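Local coordinates for protein multi-copper Oxidase CueO (Ochrobactrum, PDB 6EVG) that is a laccase-like multicopper oxidase that oxidises lignin model compounds and lignosulfonate, in the manner of its family probably passing the electrons to dioxygen, at residues H133-A139 and L493-D497; P407-R412 and G499-Q503; Q176-V180 and D193-R199. All coordinates share one frame; numbering follows the deposited sequence.

Contacts 1 and 3 are largely buried, whereas contact 2 is only partly so and lies farther from the centre of the chain. The C-terminal segments of contacts 1 and 2 are consecutive, while the partner segments come from earlier in the chain: helix 493-497 leads through a short turn into strand 501-506, and His495 O approaches Met500 N between them. Contact 3 is nested inside the loop closed by contact 1 and touches it through Glu494 and His495. The chemistry differs. Contact 1 sets carboxylates against amides at a helix start, contact 2 combines a Met-aromatic pair with backbone carbonyls gripped by one amide, and contact 3 rests on a salt bridge with its arginine at the surface.

Contact 1. Residues H133-A139 and L493-D497; sequences HLHGNTA and LEHED. With CU (copper (II) ion), chain B.
Asp497 turns its CG opposite its own carbonyl carbon (chi1 -78°), and this aims both carboxylate oxygens at the start of helix 138-144, while Glu496 runs out fully extended toward Thr138 and His133. The aspartate divides its oxygens between successive amides: OD1 takes Thr138 N at 3.0 Å with its syn lone pair, and OD2 takes Ala139 N at 3.0 Å, also on the syn side but 24° out of the carboxylate plane. Asn137, at the N-cap position, makes no capping bond with its side chain; the first-turn amides are met instead by an acid from the distant C-terminal helix, a placement that would suit the helix dipole. Helix 493-497 follows the type 1 copper cysteine, and its His495 ND1 binds the copper ion at 2.0 Å together with His434 and Cys490. Across the contact, His133 belongs to the His-X-His motif that in multicopper oxidases serves the trinuclear centre. Glu496 OE2 comes obliquely to the ring, 3.3 Å from His133 CE1, and a water that donates to Glu496 OE1 also lies 2.9 Å from His133 ND1, consistent with the acid-and-water proton route proposed in relatives. Thr138 OG1, which accepts from Leu134 N at 2.8 Å, lies 3.1 Å from Glu496 OE2. Beyond the polar groups, Ala139 CB packs against Leu493 CB at 3.6 Å.

Contact 2. Residues P407-R412 and G499-Q503; sequences PFDMDR and GMMAQ
Phe408 and Met501 run alongside each other in the same direction, so that the methionine chain follows the phenylalanine and folds its end over the ring. The bend is at chi3 (65°), which sets Met501 CE almost exactly above the ring centre of Phe408, 3.9 Å from the centroid in a CH-pi contact. Met501 SD stands higher over the same face, completing a Met-aromatic pair. Nearer the backbone, Met501 CG packs 3.8 Å from Phe408 CD1. Met410 N lies over the opposite face, offset toward the rim, and His135 meets Phe408 edge-to-face.

Gln503 approaches the ring at its edge: CG is 3.5 Å from Phe408 CE1, and the amide stands nearly perpendicular to the ring, the planes 88° apart. The amide nitrogen is thereby carried past the ring to the type I turn spanning Asp409 to Arg412. There Gln503 NE2 donates to Met410 O at 3.0 Å and to Arg412 O at 2.9 Å, from above both carbonyl planes, so both of its hydrogens are engaged. OE1 is satisfied by His106, which leaves little freedom for the amide to rotate.

At the other end, Phe408 N donates to Gly499 O at 2.9 Å, in the carbonyl plane and on a lone pair. Arg412 curls back over the loop, grips Pro407 O with NH1 and NH2 from the same face of that carbonyl, and has its salt-bridge partner in Asp414. Gly499 is the C-prime residue of the Schellman motif that ends helix 493-497. Both segments belong to a cupredoxin-type beta domain, 499-503 coming soon after the type 1 copper ligand His495 and loop 407-412 leading into strand 415-417, the parallel neighbour of 501-506.

Contact 3. Residues Q176-V180 and D193-R199; sequences QDRRV and DLMHGFR
The guanidinium of Arg179 meets the carboxylate of Asp193 end-on in a two-pronged salt bridge. NH1 reaches OD2 at 2.9 Å, and NH2 reaches OD1 at 2.9 Å along an almost straight bond (177°). Both oxygens lie close to the guanidinium plane, but the carboxylate is twisted 42° against it, so OD1 is approached from above its own plane. Arg179 NH2 also donates to Arg199 O at 3.0 Å, from within the plane of that carbonyl. Phe198 covers one guanidinium face: its CE1 sits over the centre, 3.5 Å from Arg179 CZ, with the planes tilted rather than stacked. Arg179 NE is satisfied by a water at 3.0 Å, so the exposed arginine is held along its edge and covered on one face.

The partners are positioned in turn. Asp193 OD2 also accepts from Asp190 N, the Phe198 ring meets both Tyr187 and His143 edge-to-face, and Phe198 N donates to Glu494 OE1. Deeper in, Asp177 tucks CG in between its own backbone N and carbonyl group (chi1 65°), which brings OD2 within 3.3 Å of Arg199 CA. That oxygen takes Gly200 N and forms a salt bridge with Arg231, fixing the chain where it leaves the contact. A water lies 2.7 Å from Asp177 OD1 and close to Phe198 O.

The residue following strand 170-178 is thus tied to helix 191-196 and the loop after it; in its sheet the strand is flanked by 202-205 and 219-226. The helix packs Met195 against helix 341-348 and offers Met195 O to the copper ligand His495.

Contact 1. Residues H133-A139 and L493-D497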
loop_
_atom_site.group_PDB
_atom_site.type_symbol
_atom_site.label_atom_id
_atom_site.label_comp_id
_atom_site.label_asym_id
_atom_site.label_seq_id
_atom_site.Cartn_x
_atom_site.Cartn_y
_atom_site.Cartn_z
ATOM N N HIS A 133 11.407 -3.556 2.322
ATOM C CA HIS A 133 10.919 -4.293 3.481
ATOM C C HIS A 133 12.168 -4.840 4.168
ATOM O O HIS A 133 12.825 -5.768 3.680
ATOM C CB HIS A 133 9.933 -5.405 3.114
ATOM C CG HIS A 133 9.326 -6.014 4.334
ATOM N ND1 HIS A 133 8.442 -5.322 5.136
ATOM C CD2 HIS A 133 9.536 -7.204 4.931
ATOM C CE1 HIS A 133 8.134 -6.089 6.171
ATOM N NE2 HIS A 133 8.803 -7.236 6.080
ATOM N N LEU A 134 12.502 -4.237 5.302
ATOM C CA LEU A 134 13.761 -4.449 5.963
ATOM C C LEU A 134 13.539 -4.712 7.455
ATOM O O LEU A 134 12.455 -4.486 7.997
ATOM C CB LEU A 134 14.658 -3.213 5.758
ATOM C CG LEU A 134 15.018 -2.933 4.295
ATOM C CD1 LEU A 134 15.607 -1.547 4.165
ATOM C CD2 LEU A 134 15.964 -3.979 3.753
ATOM N N HIS A 135 14.582 -5.123 8.151
ATOM C CA HIS A 135 14.613 -5.288 9.606
ATOM C C HIS A 135 15.124 -4.008 10.235
ATOM O O HIS A 135 16.296 -3.667 10.143
ATOM C CB HIS A 135 15.517 -6.472 9.924
ATOM C CG HIS A 135 15.676 -6.695 11.388
ATOM N ND1 HIS A 135 16.777 -7.344 11.913
ATOM C CD2 HIS A 135 14.880 -6.388 12.428
ATOM C CE1 HIS A 135 16.660 -7.363 13.229
ATOM N NE2 HIS A 135 15.509 -6.823 13.572
ATOM N N GLY A 136 14.226 -3.241 10.844
ATOM C CA GLY A 136 14.576 -2.030 11.554
ATOM C C GLY A 136 14.796 -0.763 10.761
ATOM O O GLY A 136 14.879 0.324 11.342
ATOM N N ASN A 137 14.831 -0.855 9.431
ATOM C CA ASN A 137 15.189 0.224 8.510
ATOM C C ASN A 137 14.128 0.545 7.453
ATOM O O ASN A 137 14.395 1.291 6.517
ATOM C CB ASN A 137 16.555 -0.084 7.793
ATOM C CG ASN A 137 17.681 0.060 8.691
ATOM O OD1 ASN A 137 18.192 1.159 8.869
ATOM N ND2 ASN A 137 18.063 -1.012 9.355
ATOM N N THR A 138 12.967 -0.068 7.600
ATOM C CA THR A 138 11.949 0.125 6.582
ATOM C C THR A 138 11.410 1.545 6.553
ATOM O O THR A 138 11.198 2.113 5.483
ATOM C CB THR A 138 10.791 -0.857 6.829
ATOM O OG1 THR A 138 11.237 -2.192 6.795
ATOM C CG2 THR A 138 9.635 -0.719 5.776
ATOM N N ALA A 139 11.162 2.102 7.702
ATOM C CA ALA A 139 10.536 3.428 7.781
ATOM C C ALA A 139 11.363 4.501 7.113
ATOM O O ALA A 139 10.809 5.373 6.421
ATOM C CB ALA A 139 10.254 3.813 9.216
ATOM N N LEU A 493 5.077 2.041 9.801
ATOM C CA LEU A 493 6.439 1.546 9.585
ATOM C C LEU A 493 7.281 1.637 10.847
ATOM O O LEU A 493 8.180 0.785 11.068
ATOM C CB LEU A 493 7.081 2.284 8.424
ATOM C CG LEU A 493 6.330 2.149 7.098
ATOM C CD1 LEU A 493 7.131 2.840 6.002
ATOM C CD2 LEU A 493 6.088 0.693 6.748
ATOM N N GLU A 494 7.040 2.633 11.696
ATOM C CA GLU A 494 7.722 2.702 12.986
ATOM C C GLU A 494 7.429 1.471 13.845
ATOM O O GLU A 494 8.332 0.929 14.519
ATOM C CB GLU A 494 7.314 3.968 13.723
ATOM C CG GLU A 494 7.864 5.228 13.110
ATOM C CD GLU A 494 7.325 5.571 11.729
ATOM O OE1 GLU A 494 6.078 5.488 11.549
ATOM O OE2 GLU A 494 8.140 5.962 10.865
ATOM N N HIS A 495 6.183 1.005 13.818
ATOM C CA HIS A 495 5.764 -0.147 14.652
ATOM C C HIS A 495 6.459 -1.399 14.126
ATOM O O HIS A 495 6.956 -2.209 14.918
ATOM C CB HIS A 495 4.256 -0.313 14.638
ATOM C CG HIS A 495 3.543 0.769 15.351
ATOM N ND1 HIS A 495 2.157 0.779 15.320
ATOM C CD2 HIS A 495 3.975 1.812 16.105
ATOM C CE1 HIS A 495 1.805 1.804 16.091
ATOM N NE2 HIS A 495 2.871 2.455 16.549
ATOM N N GLU A 496 6.437 -1.606 12.810
ATOM C CA GLU A 496 7.141 -2.745 12.228
ATOM C C GLU A 496 8.654 -2.713 12.627
ATOM O O GLU A 496 9.219 -3.728 13.003
ATOM C CB GLU A 496 6.988 -2.608 10.705
ATOM C CG GLU A 496 7.613 -3.660 9.882
ATOM C CD GLU A 496 7.620 -3.225 8.408
ATOM O OE1 GLU A 496 6.636 -2.761 7.884
ATOM O OE2 GLU A 496 8.631 -3.329 7.929
ATOM N N ASP A 497 9.275 -1.531 12.535
ATOM C CA ASP A 497 10.710 -1.400 12.805
ATOM C C ASP A 497 11.048 -1.686 14.282
ATOM O O ASP A 497 12.153 -2.150 14.543
ATOM C CB ASP A 497 11.246 -0.028 12.430
ATOM C CG ASP A 497 11.487 0.204 10.934
ATOM O OD1 ASP A 497 11.589 -0.799 10.176
ATOM O OD2 ASP A 497 11.677 1.379 10.568
HETATM CU CU CU B . 0.892 -0.492 14.435
HETATM O O HOH W 1 6.922 -2.884 5.060
HETATM O O HOH W 2 11.859 -4.757 11.795
#

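Contact 2. Residues P407-R412 and G499-Q503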
loop_
_atom_site.group_PDB
_atom_site.type_symbol
_atom_site.label_atom_id
_atom_site.label_comp_id
_atom_site.label_asym_id
_atom_site.label_seq_id
_atom_site.Cartn_x
_atom_site.Cartn_y
_atom_site.Cartn_z
ATOM N N PRO A 407 8.343 -9.608 20.417
ATOM C CA PRO A 407 8.825 -8.853 19.272
ATOM C C PRO A 407 9.432 -9.715 18.174
ATOM O O PRO A 407 10.073 -10.734 18.465
ATOM C CB PRO A 407 9.814 -7.853 19.887
ATOM C CG PRO A 407 9.378 -7.737 21.312
ATOM C CD PRO A 407 8.935 -9.112 21.660
ATOM N N PHE A 408 9.323 -9.226 16.939
ATOM C CA PHE A 408 9.968 -9.855 15.799
ATOM C C PHE A 408 11.386 -10.343 16.095
ATOM O O PHE A 408 12.188 -9.606 16.654
ATOM C CB PHE A 408 10.049 -8.832 14.650
ATOM C CG PHE A 408 10.718 -9.348 13.400
ATOM C CD1 PHE A 408 10.151 -10.355 12.682
ATOM C CD2 PHE A 408 11.945 -8.833 12.966
ATOM C CE1 PHE A 408 10.774 -10.826 11.535
ATOM C CE2 PHE A 408 12.574 -9.310 11.825
ATOM C CZ PHE A 408 11.989 -10.303 11.123
ATOM N N ASP A 409 11.636 -11.563 15.678
ATOM C CA ASP A 409 12.986 -12.155 15.783
ATOM C C ASP A 409 13.257 -12.826 14.430
ATOM O O ASP A 409 12.528 -13.733 13.993
ATOM C CB ASP A 409 12.990 -13.185 16.931
ATOM C CG ASP A 409 14.273 -13.982 17.073
ATOM O OD1 ASP A 409 15.174 -13.970 16.223
ATOM O OD2 ASP A 409 14.350 -14.650 18.137
ATOM N N MET A 410 14.307 -12.367 13.761
ATOM C CA MET A 410 14.688 -12.933 12.464
ATOM C C MET A 410 14.808 -14.431 12.395
ATOM O O MET A 410 14.537 -15.062 11.387
ATOM C CB MET A 410 16.063 -12.360 12.050
ATOM C CG MET A 410 16.041 -10.917 11.625
ATOM S SD MET A 410 15.390 -10.674 9.960
ATOM C CE MET A 410 16.814 -11.258 8.993
ATOM N N ASP A 411 15.199 -15.046 13.518
ATOM C CA ASP A 411 15.424 -16.482 13.555
ATOM C C ASP A 411 14.240 -17.292 14.025
ATOM O O ASP A 411 14.387 -18.503 14.158
ATOM C CB ASP A 411 16.649 -16.722 14.455
ATOM C CG ASP A 411 17.908 -16.186 13.849
ATOM O OD1 ASP A 411 18.110 -16.388 12.653
ATOM O OD2 ASP A 411 18.702 -15.513 14.524
ATOM N N ARG A 412 13.101 -16.663 14.298
ATOM C CA ARG A 412 11.942 -17.347 14.877
ATOM C C ARG A 412 10.803 -17.408 13.858
ATOM O O ARG A 412 10.413 -16.395 13.298
ATOM C CB ARG A 412 11.472 -16.615 16.127
ATOM C CG ARG A 412 10.393 -17.382 16.899
ATOM C CD ARG A 412 9.895 -16.583 18.094
ATOM N NE ARG A 412 9.070 -15.441 17.683
ATOM C CZ ARG A 412 9.188 -14.168 18.069
ATOM N NH1 ARG A 412 10.111 -13.776 18.886
ATOM N NH2 ARG A 412 8.294 -13.298 17.581
ATOM N N GLY A 499 9.398 -3.968 16.071
ATOM C CA GLY A 499 9.084 -5.352 16.366
ATOM C C GLY A 499 7.696 -5.883 16.128
ATOM O O GLY A 499 7.461 -7.070 16.354
ATOM N N MET A 500 6.763 -5.023 15.648
ATOM C CA MET A 500 5.396 -5.474 15.425
ATOM C C MET A 500 5.273 -6.207 14.080
ATOM O O MET A 500 4.660 -5.758 13.096
ATOM C CB MET A 500 4.481 -4.251 15.480
ATOM C CG MET A 500 3.050 -4.582 15.590
ATOM S SD MET A 500 1.928 -3.201 16.036
ATOM C CE MET A 500 2.015 -3.058 17.755
ATOM N N MET A 501 5.942 -7.373 14.070
ATOM C CA MET A 501 6.113 -8.196 12.893
ATOM C C MET A 501 6.399 -9.612 13.300
ATOM O O MET A 501 6.945 -9.871 14.376
ATOM C CB MET A 501 7.278 -7.615 12.019
ATOM C CG MET A 501 7.540 -8.374 10.743
ATOM S SD MET A 501 8.258 -7.364 9.414
ATOM C CE MET A 501 9.834 -6.960 10.126
ATOM N N ALA A 502 6.023 -10.541 12.430
ATOM C CA ALA A 502 6.161 -11.982 12.663
ATOM C C ALA A 502 6.324 -12.668 11.320
ATOM O O ALA A 502 6.167 -12.068 10.255
ATOM C CB ALA A 502 4.908 -12.489 13.397
ATOM N N GLN A 503 6.686 -13.951 11.365
ATOM C CA GLN A 503 7.061 -14.715 10.182
ATOM C C GLN A 503 6.324 -16.037 10.092
ATOM O O GLN A 503 6.031 -16.673 11.140
ATOM C CB GLN A 503 8.633 -15.109 10.300
ATOM C CG GLN A 503 9.480 -13.945 10.468
ATOM C CD GLN A 503 10.898 -14.240 10.179
ATOM O OE1 GLN A 503 11.431 -13.590 9.296
ATOM N NE2 GLN A 503 11.566 -15.086 11.015
#

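Contact 3. Residues Q176-V180 and D193-R199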
loop_
_atom_site.group_PDB
_atom_site.type_symbol
_atom_site.label_atom_id
_atom_site.label_comp_id
_atom_site.label_asym_id
_atom_site.label_seq_id
_atom_site.Cartn_x
_atom_site.Cartn_y
_atom_site.Cartn_z
ATOM N N GLN A 176 0.709 10.715 0.577
ATOM C CA GLN A 176 1.752 10.647 1.598
ATOM C C GLN A 176 1.736 11.928 2.426
ATOM O O GLN A 176 0.979 12.872 2.159
ATOM C CB GLN A 176 3.133 10.386 1.004
ATOM C CG GLN A 176 3.241 9.079 0.271
ATOM C CD GLN A 176 4.536 8.924 -0.469
ATOM O OE1 GLN A 176 4.904 9.786 -1.309
ATOM N NE2 GLN A 176 5.252 7.820 -0.186
ATOM N N ASP A 177 2.562 11.971 3.460
ATOM C CA ASP A 177 2.775 13.150 4.255
ATOM C C ASP A 177 4.244 13.372 4.556
ATOM O O ASP A 177 5.066 12.462 4.415
ATOM C CB ASP A 177 1.925 13.177 5.535
ATOM C CG ASP A 177 2.202 12.122 6.581
ATOM O OD1 ASP A 177 2.844 11.113 6.253
ATOM O OD2 ASP A 177 1.734 12.305 7.766
ATOM N N ARG A 178 4.593 14.595 4.900
ATOM C CA ARG A 178 5.958 15.004 5.103
ATOM C C ARG A 178 6.056 15.961 6.302
ATOM O O ARG A 178 5.322 16.940 6.402
ATOM C CB ARG A 178 6.470 15.817 3.905
ATOM C CG ARG A 178 6.557 15.055 2.601
ATOM C CD ARG A 178 7.609 13.935 2.629
ATOM N NE ARG A 178 8.919 14.479 2.868
ATOM C CZ ARG A 178 10.041 13.801 2.619
ATOM N NH1 ARG A 178 9.990 12.570 2.212
ATOM N NH2 ARG A 178 11.221 14.420 2.764
ATOM N N ARG A 179 7.022 15.678 7.193
ATOM C CA ARG A 179 7.452 16.642 8.196
ATOM C C ARG A 179 8.415 17.668 7.581
ATOM O O ARG A 179 8.426 18.816 8.030
ATOM C CB ARG A 179 8.067 15.923 9.395
ATOM C CG ARG A 179 8.486 16.793 10.543
ATOM C CD ARG A 179 8.836 16.064 11.802
ATOM N NE ARG A 179 7.683 15.285 12.267
ATOM C CZ ARG A 179 7.704 14.336 13.207
ATOM N NH1 ARG A 179 8.828 14.079 13.846
ATOM N NH2 ARG A 179 6.619 13.669 13.514
ATOM N N VAL A 180 9.232 17.221 6.630
ATOM C CA VAL A 180 10.307 18.024 6.082
ATOM C C VAL A 180 10.216 18.032 4.558
ATOM O O VAL A 180 10.195 16.964 3.931
ATOM C CB VAL A 180 11.662 17.471 6.525
ATOM C CG1 VAL A 180 12.808 18.274 5.905
ATOM C CG2 VAL A 180 11.763 17.452 8.062
ATOM N N ASP A 193 7.086 9.435 18.009
ATOM C CA ASP A 193 6.919 8.920 16.618
ATOM C C ASP A 193 7.047 7.422 16.586
ATOM O O ASP A 193 6.306 6.744 15.861
ATOM C CB ASP A 193 7.931 9.534 15.670
ATOM C CG ASP A 193 7.812 11.027 15.542
ATOM O OD1 ASP A 193 6.664 11.565 15.506
ATOM O OD2 ASP A 193 8.873 11.693 15.407
ATOM N N LEU A 194 7.984 6.877 17.351
ATOM C CA LEU A 194 8.133 5.403 17.342
ATOM C C LEU A 194 6.897 4.767 17.984
ATOM O O LEU A 194 6.429 3.707 17.551
ATOM C CB LEU A 194 9.401 4.947 18.056
ATOM C CG LEU A 194 10.681 5.348 17.403
ATOM C CD1 LEU A 194 11.889 4.848 18.224
ATOM C CD2 LEU A 194 10.772 4.893 15.923
ATOM N N MET A 195 6.366 5.393 19.061
ATOM C CA MET A 195 5.205 4.817 19.751
ATOM C C MET A 195 3.924 4.974 18.951
ATOM O O MET A 195 3.086 4.044 18.921
ATOM C CB MET A 195 5.037 5.398 21.113
ATOM C CG MET A 195 6.148 4.971 22.075
ATOM S SD MET A 195 6.049 5.571 23.737
ATOM C CE MET A 195 4.624 4.657 24.256
ATOM N N HIS A 196 3.733 6.084 18.273
ATOM C CA HIS A 196 2.414 6.430 17.668
ATOM C C HIS A 196 2.413 6.433 16.153
ATOM O O HIS A 196 1.340 6.562 15.581
ATOM C CB HIS A 196 1.883 7.766 18.229
ATOM C CG HIS A 196 1.671 7.705 19.719
ATOM N ND1 HIS A 196 0.677 6.950 20.307
ATOM C CD2 HIS A 196 2.404 8.193 20.736
ATOM C CE1 HIS A 196 0.762 7.049 21.630
ATOM N NE2 HIS A 196 1.792 7.825 21.916
ATOM N N GLY A 197 3.592 6.309 15.549
ATOM C CA GLY A 197 3.749 6.473 14.100
ATOM C C GLY A 197 4.199 7.873 13.751
ATOM O O GLY A 197 3.831 8.843 14.415
ATOM N N PHE A 198 4.982 7.973 12.686
ATOM C CA PHE A 198 5.552 9.221 12.209
ATOM C C PHE A 198 4.584 9.860 11.237
ATOM O O PHE A 198 4.317 9.295 10.170
ATOM C CB PHE A 198 6.875 8.939 11.522
ATOM C CG PHE A 198 7.618 10.114 10.961
ATOM C CD1 PHE A 198 8.511 10.831 11.751
ATOM C CD2 PHE A 198 7.434 10.533 9.674
ATOM C CE1 PHE A 198 9.287 11.866 11.226
ATOM C CE2 PHE A 198 8.179 11.582 9.140
ATOM C CZ PHE A 198 9.074 12.249 9.913
ATOM N N ARG A 199 4.128 11.084 11.570
ATOM C CA ARG A 199 3.237 11.880 10.697
ATOM C C ARG A 199 3.836 13.284 10.510
ATOM O O ARG A 199 4.619 13.770 11.329
ATOM C CB ARG A 199 1.849 12.048 11.322
ATOM C CG ARG A 199 1.093 10.730 11.405
ATOM C CD ARG A 199 -0.300 10.782 12.033
ATOM N NE ARG A 199 -1.068 12.002 11.947
ATOM C CZ ARG A 199 -2.181 12.355 12.635
ATOM N NH1 ARG A 199 -2.710 11.614 13.621
ATOM N NH2 ARG A 199 -2.758 13.486 12.352
HETATM O O HOH W 3 2.630 9.117 8.035
HETATM O O HOH W 4 5.192 16.954 12.248
#